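Local structure of type II restriction enzyme SfiI (2EZV) at residues K18-T23 against T157-H162; D56-A61 against V99-S104; L184-A189 against I219-D224. The protein recognises the interrupted DNA sequence 5'-GGCCN(5)GGCC-3' and cuts both strands, leaving fragments with terminal 5'-phosphates. One frame throughout, in Å; residues are numbered along the deposited sequence.

Interaction 1 (K18-T23 against T157-H162); sequences KQTLRT and TSIFVH
Thr-20 seats helix 10-41 on the central sheet through a small, buried methyl contact with Thr-157 and Ile-159 of strand 151-167, close to the centre of the chain. On the helix side the two closest approaches both fall to Thr-20 CG2. Thr-20 CG2 lies 3.4 Å from Ile-159 CD1, a snug fit in which the two side chains run obliquely past one another. Thr-20 CG2 also meets Thr-157 CG2 at 3.8 Å, the two threonines reaching toward each other tip to tip. Both keep the methyl opposite their own backbone N (for Thr-20, OG1 sits at chi1 -68°), which places CG2 in the interface and leaves each hydroxyl to polar partners. Thr-20 OG1 bonds Val-16 O, one turn back along the helix. Gln-95 NE2 then serves both threonine hydroxyls, so one amide ties the helix and the strand together beside the methyls. This is the helix-on-sheet layering of the PDDEXK nuclease core, in which alternate strand residues face opposite layers. Thr-157 and Ile-159 point to the helix, whereas Ser-158 points away from it. Ile-159 also packs on Ile-24 of the helix and on Leu-97 and Val-183 of the two flanking strands. Within the helix, Thr-23 OG1 returns to Gln-19 O at 2.8 Å, nearly in line with the carbonyl (160° at the oxygen), and this oxygen also accepts from Thr-23 N at 3.1 Å. On another flank of the helix, Gln-19 and Thr-23 pack against Pro-89 and Pro-87 of the second subunit.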
loop_
_atom_site.group_PDB
_atom_site.type_symbol
_atom_site.label_atom_id
_atom_site.label_comp_id
_atom_site.label_asym_id
_atom_site.label_seq_id
_atom_site.Cartn_x
_atom_site.Cartn_y
_atom_site.Cartn_z
ATOM N N LYS D 18 -22.917 7.423 6.761
ATOM C CA LYS D 18 -22.385 8.299 7.791
ATOM C C LYS D 18 -20.955 7.932 8.184
ATOM O O LYS D 18 -20.105 8.810 8.289
ATOM C CB LYS D 18 -23.281 8.264 9.030
ATOM C CG LYS D 18 -23.013 9.383 10.019
ATOM C CD LYS D 18 -23.923 9.226 11.217
ATOM C CE LYS D 18 -23.822 10.395 12.170
ATOM N NZ LYS D 18 -24.679 10.189 13.382
ATOM N N GLN D 19 -20.677 6.645 8.396
ATOM C CA GLN D 19 -19.316 6.268 8.776
ATOM C C GLN D 19 -18.367 6.403 7.588
ATOM O O GLN D 19 -17.170 6.618 7.759
ATOM C CB GLN D 19 -19.262 4.853 9.388
ATOM C CG GLN D 19 -19.399 3.674 8.436
ATOM C CD GLN D 19 -19.231 2.334 9.155
ATOM O OE1 GLN D 19 -19.991 2.009 10.059
ATOM N NE2 GLN D 19 -18.234 1.558 8.749
ATOM N N THR D 20 -18.903 6.292 6.378
ATOM C CA THR D 20 -18.080 6.461 5.181
ATOM C C THR D 20 -17.665 7.934 5.162
ATOM O O THR D 20 -16.493 8.266 5.000
ATOM C CB THR D 20 -18.872 6.150 3.905
ATOM O OG1 THR D 20 -19.167 4.751 3.858
ATOM C CG2 THR D 20 -18.084 6.546 2.661
ATOM N N LEU D 21 -18.640 8.811 5.375
ATOM C CA LEU D 21 -18.390 10.241 5.379
ATOM C C LEU D 21 -17.416 10.634 6.488
ATOM O O LEU D 21 -16.450 11.368 6.244
ATOM C CB LEU D 21 -19.713 10.987 5.537
ATOM C CG LEU D 21 -19.790 12.494 5.260
ATOM C CD1 LEU D 21 -19.937 13.230 6.559
ATOM C CD2 LEU D 21 -18.576 12.969 4.502
ATOM N N ARG D 22 -17.663 10.136 7.698
ATOM C CA ARG D 22 -16.809 10.446 8.841
ATOM C C ARG D 22 -15.342 10.130 8.567
ATOM O O ARG D 22 -14.462 10.937 8.864
ATOM C CB ARG D 22 -17.267 9.674 10.086
ATOM C CG ARG D 22 -16.491 10.052 11.334
ATOM C CD ARG D 22 -16.658 11.544 11.639
ATOM N NE ARG D 22 -15.830 11.996 12.756
ATOM C CZ ARG D 22 -14.511 12.158 12.695
ATOM N NH1 ARG D 22 -13.859 11.904 11.565
ATOM N NH2 ARG D 22 -13.840 12.588 13.762
ATOM N N THR D 23 -15.089 8.950 8.006
ATOM C CA THR D 23 -13.732 8.514 7.674
ATOM C C THR D 23 -13.073 9.514 6.723
ATOM O O THR D 23 -11.921 9.921 6.912
ATOM C CB THR D 23 -13.762 7.128 6.996
ATOM O OG1 THR D 23 -14.432 6.197 7.853
ATOM C CG2 THR D 23 -12.364 6.628 6.719
ATOM N N THR D 157 -21.841 4.519 -2.814
ATOM C CA THR D 157 -21.928 5.587 -1.826
ATOM C C THR D 157 -21.363 6.846 -2.466
ATOM O O THR D 157 -20.185 6.900 -2.824
ATOM C CB THR D 157 -21.141 5.248 -0.542
ATOM O OG1 THR D 157 -21.764 4.139 0.108
ATOM C CG2 THR D 157 -21.130 6.443 0.425
ATOM N N SER D 158 -22.211 7.861 -2.595
ATOM C CA SER D 158 -21.831 9.112 -3.241
ATOM C C SER D 158 -21.379 10.224 -2.316
ATOM O O SER D 158 -22.094 10.608 -1.384
ATOM C CB SER D 158 -22.992 9.610 -4.097
ATOM O OG SER D 158 -23.372 8.613 -5.029
ATOM N N ILE D 159 -20.202 10.766 -2.610
ATOM C CA ILE D 159 -19.632 11.835 -1.805
ATOM C C ILE D 159 -19.048 12.991 -2.621
ATOM O O ILE D 159 -18.458 12.785 -3.680
ATOM C CB ILE D 159 -18.554 11.254 -0.884
ATOM C CG1 ILE D 159 -19.214 10.202 0.011
ATOM C CG2 ILE D 159 -17.900 12.364 -0.039
ATOM C CD1 ILE D 159 -18.258 9.330 0.741
ATOM N N PHE D 160 -19.213 14.206 -2.114
ATOM C CA PHE D 160 -18.704 15.392 -2.788
ATOM C C PHE D 160 -17.846 16.274 -1.894
ATOM O O PHE D 160 -18.265 16.671 -0.803
ATOM C CB PHE D 160 -19.855 16.224 -3.353
ATOM C CG PHE D 160 -20.557 15.573 -4.506
ATOM C CD1 PHE D 160 -21.466 14.545 -4.295
ATOM C CD2 PHE D 160 -20.288 15.974 -5.809
ATOM C CE1 PHE D 160 -22.097 13.926 -5.366
ATOM C CE2 PHE D 160 -20.910 15.364 -6.886
ATOM C CZ PHE D 160 -21.818 14.336 -6.666
ATOM N N VAL D 161 -16.638 16.568 -2.364
ATOM C CA VAL D 161 -15.712 17.422 -1.629
ATOM C C VAL D 161 -15.728 18.730 -2.412
ATOM O O VAL D 161 -15.330 18.773 -3.574
ATOM C CB VAL D 161 -14.303 16.813 -1.614
ATOM C CG1 VAL D 161 -13.439 17.529 -0.634
ATOM C CG2 VAL D 161 -14.386 15.350 -1.252
ATOM N N HIS D 162 -16.205 19.787 -1.766
ATOM C CA HIS D 162 -16.355 21.102 -2.385
ATOM C C HIS D 162 -15.359 22.128 -1.846
ATOM O O HIS D 162 -15.477 22.608 -0.713
ATOM C CB HIS D 162 -17.798 21.561 -2.156
ATOM C CG HIS D 162 -18.129 22.891 -2.746
ATOM N ND1 HIS D 162 -17.644 24.075 -2.233
ATOM C CD2 HIS D 162 -18.940 23.228 -3.776
ATOM C CE1 HIS D 162 -18.145 25.086 -2.921
ATOM N NE2 HIS D 162 -18.935 24.599 -3.862
#

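Interaction 2 (D56-A61 against V99-S104); sequences DITQYA and VDAKAS. With CA (calcium ion), chain F; nucleotides of chain A.
Thr-58 of helix 49-62 presses both branches of its side chain onto strand 93-104, and the tight part is little more than this residue. Thr-58 CG2 meets Val-99 CG2 tip to tip at 3.7 Å, while Thr-58 OG1 lies 3.4 Å from Ala-101 CB. The short alanine lets the helix come close, and the hydroxyl has its polar partner in Ala-54 O of its own helix. Further along the segments diverge, Ala-103 packing instead on Val-50, and the helix's far flank meets the third subunit through a salt bridge from Asp-56 to Lys-81 of that subunit. The other face of the strand is polar. The CB of Asp-100 points away from the helix; chi1 of -157° sets CG opposite the backbone N, and Asp-100 OD1 binds the calcium ion at 2.6 Å. Ala-101 O binds the calcium at 2.8 Å, and Asp-79 completes the protein's share. Lys-102 NZ forms a salt bridge with Asp-100 OD1 at 3.2 Å, and Gln-116 also holds that amine. Ala-103 N donates to OP1 of DG14 of chain A at 2.9 Å. An aspartate, one intervening residue and a lysine, with a second aspartate upstream, match the PD-(D/E)XK metal site of restriction endonucleases.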
loop_
_atom_site.group_PDB
_atom_site.type_symbol
_atom_site.label_atom_id
_atom_site.label_comp_id
_atom_site.label_asym_id
_atom_site.label_seq_id
_atom_site.Cartn_x
_atom_site.Cartn_y
_atom_site.Cartn_z
ATOM N N ASP D 56 -6.767 16.325 -7.297
ATOM C CA ASP D 56 -5.542 15.772 -6.747
ATOM C C ASP D 56 -5.509 15.818 -5.220
ATOM O O ASP D 56 -5.132 14.833 -4.588
ATOM C CB ASP D 56 -4.323 16.498 -7.330
ATOM C CG ASP D 56 -4.060 16.123 -8.784
ATOM O OD1 ASP D 56 -4.739 15.198 -9.296
ATOM O OD2 ASP D 56 -3.172 16.742 -9.414
ATOM N N ILE D 57 -5.899 16.955 -4.638
ATOM C CA ILE D 57 -5.928 17.119 -3.187
ATOM C C ILE D 57 -6.794 16.006 -2.600
ATOM O O ILE D 57 -6.374 15.275 -1.694
ATOM C CB ILE D 57 -6.576 18.454 -2.763
ATOM C CG1 ILE D 57 -5.853 19.647 -3.391
ATOM C CG2 ILE D 57 -6.554 18.569 -1.254
ATOM C CD1 ILE D 57 -4.540 19.992 -2.755
ATOM N N THR D 58 -8.009 15.902 -3.129
ATOM C CA THR D 58 -8.978 14.907 -2.694
ATOM C C THR D 58 -8.390 13.502 -2.740
ATOM O O THR D 58 -8.508 12.734 -1.784
ATOM C CB THR D 58 -10.228 14.927 -3.594
ATOM O OG1 THR D 58 -10.888 16.191 -3.466
ATOM C CG2 THR D 58 -11.187 13.810 -3.208
ATOM N N GLN D 59 -7.776 13.165 -3.870
ATOM C CA GLN D 59 -7.183 11.854 -4.026
ATOM C C GLN D 59 -6.093 11.570 -2.995
ATOM O O GLN D 59 -6.111 10.524 -2.351
ATOM C CB GLN D 59 -6.598 11.679 -5.429
ATOM C CG GLN D 59 -5.765 10.408 -5.540
ATOM C CD GLN D 59 -5.208 10.158 -6.925
ATOM O OE1 GLN D 59 -4.281 9.369 -7.089
ATOM N NE2 GLN D 59 -5.773 10.814 -7.926
ATOM N N TYR D 60 -5.144 12.492 -2.852
ATOM C CA TYR D 60 -4.041 12.309 -1.909
ATOM C C TYR D 60 -4.546 12.210 -0.485
ATOM O O TYR D 60 -4.006 11.459 0.326
ATOM C CB TYR D 60 -3.038 13.460 -2.015
ATOM C CG TYR D 60 -2.288 13.502 -3.326
ATOM C CD1 TYR D 60 -1.883 14.718 -3.879
ATOM C CD2 TYR D 60 -1.963 12.331 -4.008
ATOM C CE1 TYR D 60 -1.173 14.768 -5.076
ATOM C CE2 TYR D 60 -1.252 12.367 -5.203
ATOM C CZ TYR D 60 -0.860 13.589 -5.730
ATOM O OH TYR D 60 -0.153 13.635 -6.912
ATOM N N ALA D 61 -5.586 12.978 -0.187
ATOM C CA ALA D 61 -6.173 12.969 1.136
ATOM C C ALA D 61 -6.856 11.640 1.443
ATOM O O ALA D 61 -6.656 11.074 2.520
ATOM C CB ALA D 61 -7.187 14.116 1.269
ATOM N N VAL D 99 -16.494 9.559 -5.046
ATOM C CA VAL D 99 -16.431 10.913 -4.535
ATOM C C VAL D 99 -16.008 11.834 -5.656
ATOM O O VAL D 99 -15.187 11.488 -6.508
ATOM C CB VAL D 99 -15.500 11.053 -3.280
ATOM C CG1 VAL D 99 -14.937 9.712 -2.890
ATOM C CG2 VAL D 99 -14.422 12.075 -3.526
ATOM N N ASP D 100 -16.602 13.013 -5.664
ATOM C CA ASP D 100 -16.321 13.966 -6.706
ATOM C C ASP D 100 -15.835 15.270 -6.125
ATOM O O ASP D 100 -16.428 15.791 -5.182
ATOM C CB ASP D 100 -17.578 14.185 -7.529
ATOM C CG ASP D 100 -17.272 14.694 -8.906
ATOM O OD1 ASP D 100 -17.470 15.910 -9.144
ATOM O OD2 ASP D 100 -16.814 13.869 -9.739
ATOM N N ALA D 101 -14.753 15.789 -6.695
ATOM C CA ALA D 101 -14.167 17.042 -6.240
ATOM C C ALA D 101 -14.680 18.228 -7.066
ATOM O O ALA D 101 -14.822 18.136 -8.288
ATOM C CB ALA D 101 -12.643 16.956 -6.322
ATOM N N LYS D 102 -14.959 19.336 -6.382
ATOM C CA LYS D 102 -15.460 20.555 -7.015
ATOM C C LYS D 102 -14.676 21.738 -6.470
ATOM O O LYS D 102 -14.248 21.730 -5.314
ATOM C CB LYS D 102 -16.940 20.800 -6.680
ATOM C CG LYS D 102 -17.906 19.682 -7.006
ATOM C CD LYS D 102 -18.074 19.494 -8.499
ATOM C CE LYS D 102 -19.181 18.485 -8.787
ATOM N NZ LYS D 102 -19.378 18.258 -10.250
ATOM N N ALA D 103 -14.496 22.750 -7.306
ATOM C CA ALA D 103 -13.805 23.959 -6.897
ATOM C C ALA D 103 -14.802 25.060 -7.188
ATOM O O ALA D 103 -15.366 25.111 -8.277
ATOM C CB ALA D 103 -12.555 24.153 -7.710
ATOM N N SER D 104 -15.038 25.934 -6.222
ATOM C CA SER D 104 -16.002 26.998 -6.424
ATOM C C SER D 104 -15.717 28.205 -5.567
ATOM O O SER D 104 -15.067 28.105 -4.526
ATOM C CB SER D 104 -17.418 26.488 -6.128
ATOM O OG SER D 104 -18.348 27.557 -6.045
HETATM CA CA CA F . -15.488 16.694 -10.569
ATOM P P DG A 14 -15.347 22.511 -11.028
ATOM O OP1 DG A 14 -14.182 22.211 -10.154
ATOM O OP2 DG A 14 -16.620 21.765 -10.848
ATOM O "O5'" DG A 14 -15.677 24.055 -10.873
ATOM C "C5'" DG A 14 -16.537 24.674 -11.805
ATOM C "C4'" DG A 14 -16.049 26.061 -12.134
ATOM O "O4'" DG A 14 -16.501 26.364 -13.466
ATOM C "C3'" DG A 14 -16.641 27.145 -11.239
ATOM O "O3'" DG A 14 -15.779 28.283 -11.244
ATOM C "C2'" DG A 14 -17.939 27.466 -11.947
ATOM C "C1'" DG A 14 -17.556 27.302 -13.412
ATOM N N9 DG A 14 -18.626 26.807 -14.266
ATOM C C8 DG A 14 -19.259 25.586 -14.208
ATOM N N7 DG A 14 -20.197 25.456 -15.107
ATOM C C5 DG A 14 -20.174 26.661 -15.800
ATOM C C6 DG A 14 -20.964 27.115 -16.880
ATOM O O6 DG A 14 -21.879 26.525 -17.467
ATOM N N1 DG A 14 -20.600 28.401 -17.274
ATOM C C2 DG A 14 -19.603 29.154 -16.696
ATOM N N2 DG A 14 -19.392 30.374 -17.208
ATOM N N3 DG A 14 -18.864 28.741 -15.690
ATOM C C4 DG A 14 -19.203 27.497 -15.293
ATOM P P DG A 15 -15.883 29.381 -10.077
ATOM O OP1 DG A 15 -14.632 29.271 -9.283
ATOM O OP2 DG A 15 -17.197 29.260 -9.398
ATOM O "O5'" DG A 15 -15.839 30.767 -10.866
ATOM C "C5'" DG A 15 -14.798 31.036 -11.807
ATOM C "C4'" DG A 15 -15.142 32.226 -12.676
ATOM O "O4'" DG A 15 -16.285 31.910 -13.514
ATOM C "C3'" DG A 15 -15.568 33.450 -11.867
ATOM O "O3'" DG A 15 -15.251 34.652 -12.589
ATOM C "C2'" DG A 15 -17.068 33.250 -11.736
ATOM C "C1'" DG A 15 -17.426 32.654 -13.088
ATOM N N9 DG A 15 -18.586 31.766 -13.095
ATOM C C8 DG A 15 -18.803 30.695 -12.266
ATOM N N7 DG A 15 -19.926 30.078 -12.509
ATOM C C5 DG A 15 -20.490 30.786 -13.560
ATOM C C6 DG A 15 -21.717 30.583 -14.253
ATOM O O6 DG A 15 -22.572 29.708 -14.073
ATOM N N1 DG A 15 -21.904 31.532 -15.250
ATOM C C2 DG A 15 -21.030 32.546 -15.547
ATOM N N2 DG A 15 -21.402 33.356 -16.552
ATOM N N3 DG A 15 -19.882 32.749 -14.910
ATOM C C4 DG A 15 -19.678 31.835 -13.934
#

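Interaction 3 (L184-A189 against I219-D224); sequences LSLPHA and IRVYFD. With nucleotides of chain B.
Leu-184 and Phe-223 meet at about a right angle, with Leu-184 CD2 3.8 Å from Phe-223 CE2 and approaching the ring obliquely. With chi2 at 66°, CD2 rather than CD1 continues the extended line from CA, and this reach carries it to the ring. Leu-186 has the commoner shape, chi2 -173°, in which CD1 is the extended branch; the folded-back CD2 faces Val-221 CG1 at a looser 4.4 Å. Its neighbour Arg-220 serves the DNA. The arginine chain is extended from CG to NE and brings its guanidinium edge to the major-groove side of guanine DG6 of chain B: Arg-220 NH1 bonds N7 at 3.1 Å and fairly straight (159°), and Arg-220 NH2 bonds O6 at 2.8 Å, less so. NH1 also bonds Ala-206 O, which fixes the turn of the group. A leucine in its place would probably leave N7 and O6 of this guanine without their two donors. Tyr-222, N-cap of helix 223-229, has O5' of DA4 of chain B above one ring face, toward the rim. Through Val-221 the small sheet of strands 110-112, 219-221 and 204-206, and through Phe-223 helix 223-229, rest on strand 176-186 of the main sheet, whose Ser-185 touches helix 10-41.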
loop_
_atom_site.group_PDB
_atom_site.type_symbol
_atom_site.label_atom_id
_atom_site.label_comp_id
_atom_site.label_asym_id
_atom_site.label_seq_id
_atom_site.Cartn_x
_atom_site.Cartn_y
_atom_site.Cartn_z
ATOM N N LEU D 184 -19.912 16.577 1.241
ATOM C CA LEU D 184 -21.320 16.191 1.188
ATOM C C LEU D 184 -21.548 14.701 0.941
ATOM O O LEU D 184 -20.842 14.066 0.156
ATOM C CB LEU D 184 -22.054 16.978 0.101
ATOM C CG LEU D 184 -22.215 18.495 0.210
ATOM C CD1 LEU D 184 -20.880 19.208 0.113
ATOM C CD2 LEU D 184 -23.114 18.947 -0.907
ATOM N N SER D 185 -22.553 14.162 1.622
ATOM C CA SER D 185 -22.935 12.767 1.496
ATOM C C SER D 185 -24.337 12.760 0.902
ATOM O O SER D 185 -25.302 13.177 1.554
ATOM C CB SER D 185 -22.936 12.094 2.878
ATOM O OG SER D 185 -23.394 10.749 2.810
ATOM N N LEU D 186 -24.455 12.309 -0.341
ATOM C CA LEU D 186 -25.753 12.264 -0.989
ATOM C C LEU D 186 -26.399 10.917 -0.758
ATOM O O LEU D 186 -25.819 9.871 -1.055
ATOM C CB LEU D 186 -25.625 12.545 -2.481
ATOM C CG LEU D 186 -25.024 13.917 -2.802
ATOM C CD1 LEU D 186 -25.115 14.165 -4.299
ATOM C CD2 LEU D 186 -25.757 15.009 -2.029
ATOM N N PRO D 187 -27.629 10.926 -0.233
ATOM C CA PRO D 187 -28.367 9.701 0.051
ATOM C C PRO D 187 -28.556 8.747 -1.123
ATOM O O PRO D 187 -28.856 9.154 -2.250
ATOM C CB PRO D 187 -29.687 10.219 0.632
ATOM C CG PRO D 187 -29.827 11.579 0.016
ATOM C CD PRO D 187 -28.435 12.118 0.083
ATOM N N HIS D 188 -28.358 7.466 -0.838
ATOM C CA HIS D 188 -28.510 6.419 -1.832
ATOM C C HIS D 188 -29.942 6.422 -2.379
ATOM O O HIS D 188 -30.884 6.861 -1.708
ATOM C CB HIS D 188 -28.182 5.068 -1.186
ATOM C CG HIS D 188 -28.209 3.913 -2.135
ATOM N ND1 HIS D 188 -29.381 3.328 -2.564
ATOM C CD2 HIS D 188 -27.206 3.226 -2.730
ATOM C CE1 HIS D 188 -29.099 2.327 -3.380
ATOM N NE2 HIS D 188 -27.786 2.245 -3.497
ATOM N N ALA D 189 -30.096 5.934 -3.604
ATOM C CA ALA D 189 -31.397 5.868 -4.253
ATOM C C ALA D 189 -32.481 5.297 -3.329
ATOM O O ALA D 189 -33.585 5.831 -3.265
ATOM C CB ALA D 189 -31.292 5.025 -5.525
ATOM N N ILE D 219 -28.284 19.625 -12.511
ATOM C CA ILE D 219 -29.067 19.848 -11.305
ATOM C C ILE D 219 -28.180 20.419 -10.204
ATOM O O ILE D 219 -26.958 20.267 -10.237
ATOM C CB ILE D 219 -29.713 18.535 -10.815
ATOM C CG1 ILE D 219 -30.746 18.827 -9.727
ATOM C CG2 ILE D 219 -28.647 17.617 -10.256
ATOM C CD1 ILE D 219 -31.669 17.660 -9.443
ATOM N N ARG D 220 -28.800 21.085 -9.237
ATOM C CA ARG D 220 -28.076 21.676 -8.121
ATOM C C ARG D 220 -28.536 21.074 -6.798
ATOM O O ARG D 220 -29.658 20.574 -6.690
ATOM C CB ARG D 220 -28.301 23.187 -8.071
ATOM C CG ARG D 220 -27.215 24.035 -8.710
ATOM C CD ARG D 220 -27.307 25.469 -8.184
ATOM N NE ARG D 220 -26.235 26.337 -8.670
ATOM C CZ ARG D 220 -26.240 26.967 -9.842
ATOM N NH1 ARG D 220 -27.269 26.837 -10.672
ATOM N NH2 ARG D 220 -25.210 27.729 -10.184
ATOM N N VAL D 221 -27.654 21.124 -5.803
ATOM C CA VAL D 221 -27.941 20.639 -4.457
ATOM C C VAL D 221 -27.604 21.801 -3.538
ATOM O O VAL D 221 -26.492 22.327 -3.587
ATOM C CB VAL D 221 -27.053 19.443 -4.064
ATOM C CG1 VAL D 221 -27.287 19.089 -2.606
ATOM C CG2 VAL D 221 -27.348 18.252 -4.959
ATOM N N TYR D 222 -28.548 22.212 -2.703
ATOM C CA TYR D 222 -28.277 23.330 -1.822
ATOM C C TYR D 222 -27.889 22.923 -0.414
ATOM O O TYR D 222 -28.600 22.182 0.262
ATOM C CB TYR D 222 -29.464 24.302 -1.814
ATOM C CG TYR D 222 -29.518 25.134 -3.075
ATOM C CD1 TYR D 222 -29.929 24.575 -4.284
ATOM C CD2 TYR D 222 -29.079 26.461 -3.079
ATOM C CE1 TYR D 222 -29.897 25.308 -5.466
ATOM C CE2 TYR D 222 -29.041 27.209 -4.262
ATOM C CZ TYR D 222 -29.451 26.620 -5.450
ATOM O OH TYR D 222 -29.403 27.337 -6.626
ATOM N N PHE D 223 -26.740 23.426 0.017
ATOM C CA PHE D 223 -26.203 23.120 1.333
ATOM C C PHE D 223 -27.227 23.245 2.451
ATOM O O PHE D 223 -27.551 22.254 3.110
ATOM C CB PHE D 223 -24.990 24.014 1.625
ATOM C CG PHE D 223 -23.808 23.768 0.707
ATOM C CD1 PHE D 223 -22.594 24.419 0.926
ATOM C CD2 PHE D 223 -23.909 22.899 -0.373
ATOM C CE1 PHE D 223 -21.501 24.207 0.082
ATOM C CE2 PHE D 223 -22.825 22.679 -1.221
ATOM C CZ PHE D 223 -21.619 23.336 -0.993
ATOM N N ASP D 224 -27.742 24.455 2.655
ATOM C CA ASP D 224 -28.712 24.709 3.713
ATOM C C ASP D 224 -29.907 23.747 3.701
ATOM O O ASP D 224 -30.383 23.339 4.758
ATOM C CB ASP D 224 -29.195 26.166 3.646
ATOM C CG ASP D 224 -30.338 26.371 2.657
ATOM O OD1 ASP D 224 -30.221 25.941 1.485
ATOM O OD2 ASP D 224 -31.361 26.977 3.057
ATOM P P DG B 6 -34.336 29.569 -14.785
ATOM O OP1 DG B 6 -35.683 29.982 -15.254
ATOM O OP2 DG B 6 -34.040 28.123 -14.617
ATOM O "O5'" DG B 6 -33.273 30.220 -15.787
ATOM C "C5'" DG B 6 -32.167 30.956 -15.270
ATOM C "C4'" DG B 6 -31.129 31.243 -16.333
ATOM O "O4'" DG B 6 -29.874 31.450 -15.640
ATOM C "C3'" DG B 6 -30.865 30.074 -17.290
ATOM O "O3'" DG B 6 -30.097 30.581 -18.397
ATOM C "C2'" DG B 6 -29.855 29.252 -16.513
ATOM C "C1'" DG B 6 -29.011 30.359 -15.915
ATOM N N9 DG B 6 -28.211 30.059 -14.732
ATOM C C8 DG B 6 -28.296 28.966 -13.903
ATOM N N7 DG B 6 -27.378 28.959 -12.974
ATOM C C5 DG B 6 -26.655 30.126 -13.196
ATOM C C6 DG B 6 -25.533 30.663 -12.514
ATOM O O6 DG B 6 -24.924 30.200 -11.541
ATOM N N1 DG B 6 -25.126 31.871 -13.073
ATOM C C2 DG B 6 -25.717 32.482 -14.151
ATOM N N2 DG B 6 -25.180 33.644 -14.549
ATOM N N3 DG B 6 -26.757 31.992 -14.792
ATOM C C4 DG B 6 -27.171 30.821 -14.267
ATOM O "O5'" DA B 4 -32.679 28.660 -3.006
ATOM C "C5'" DA B 4 -32.083 29.645 -3.866
ATOM C "C4'" DA B 4 -32.921 29.988 -5.079
ATOM O "O4'" DA B 4 -32.421 31.219 -5.644
ATOM C "C3'" DA B 4 -32.842 28.972 -6.217
ATOM O "O3'" DA B 4 -34.043 29.006 -7.004
ATOM C "C2'" DA B 4 -31.643 29.456 -7.010
ATOM C "C1'" DA B 4 -31.749 30.966 -6.870
ATOM N N9 DA B 4 -30.471 31.669 -6.815
ATOM C C8 DA B 4 -29.413 31.435 -5.973
ATOM N N7 DA B 4 -28.414 32.268 -6.137
ATOM C C5 DA B 4 -28.838 33.100 -7.163
ATOM C C6 DA B 4 -28.235 34.196 -7.804
ATOM N N6 DA B 4 -27.023 34.662 -7.491
ATOM N N1 DA B 4 -28.929 34.806 -8.790
ATOM C C2 DA B 4 -30.145 34.340 -9.100
ATOM N N3 DA B 4 -30.818 33.321 -8.571
ATOM C C4 DA B 4 -30.100 32.736 -7.596
#

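In the fold
All three contacts converge on one mixed sheet. Strand 151-167 of interaction 1 lies between strand 93-104 of interaction 2 and strand 176-186 of interaction 3, and backbone hydrogen bonds probably join them, such as Ile-159 O to Asp-100 N. Centres of interactions 1 and 2 are about 12 Å apart, of 1 and 3 about 11 Å, of 2 and 3 about 17 Å. Along the chain, interaction 2 falls between the two segments of interaction 1, and interaction 3 follows both. Helices 10-41 and 49-62 pack on the sheet. The calcium site lies on its strand 93-104; the guanine-reading strand 219-221 packs against its strand 176-186, so one scaffold holds metal site and base reading.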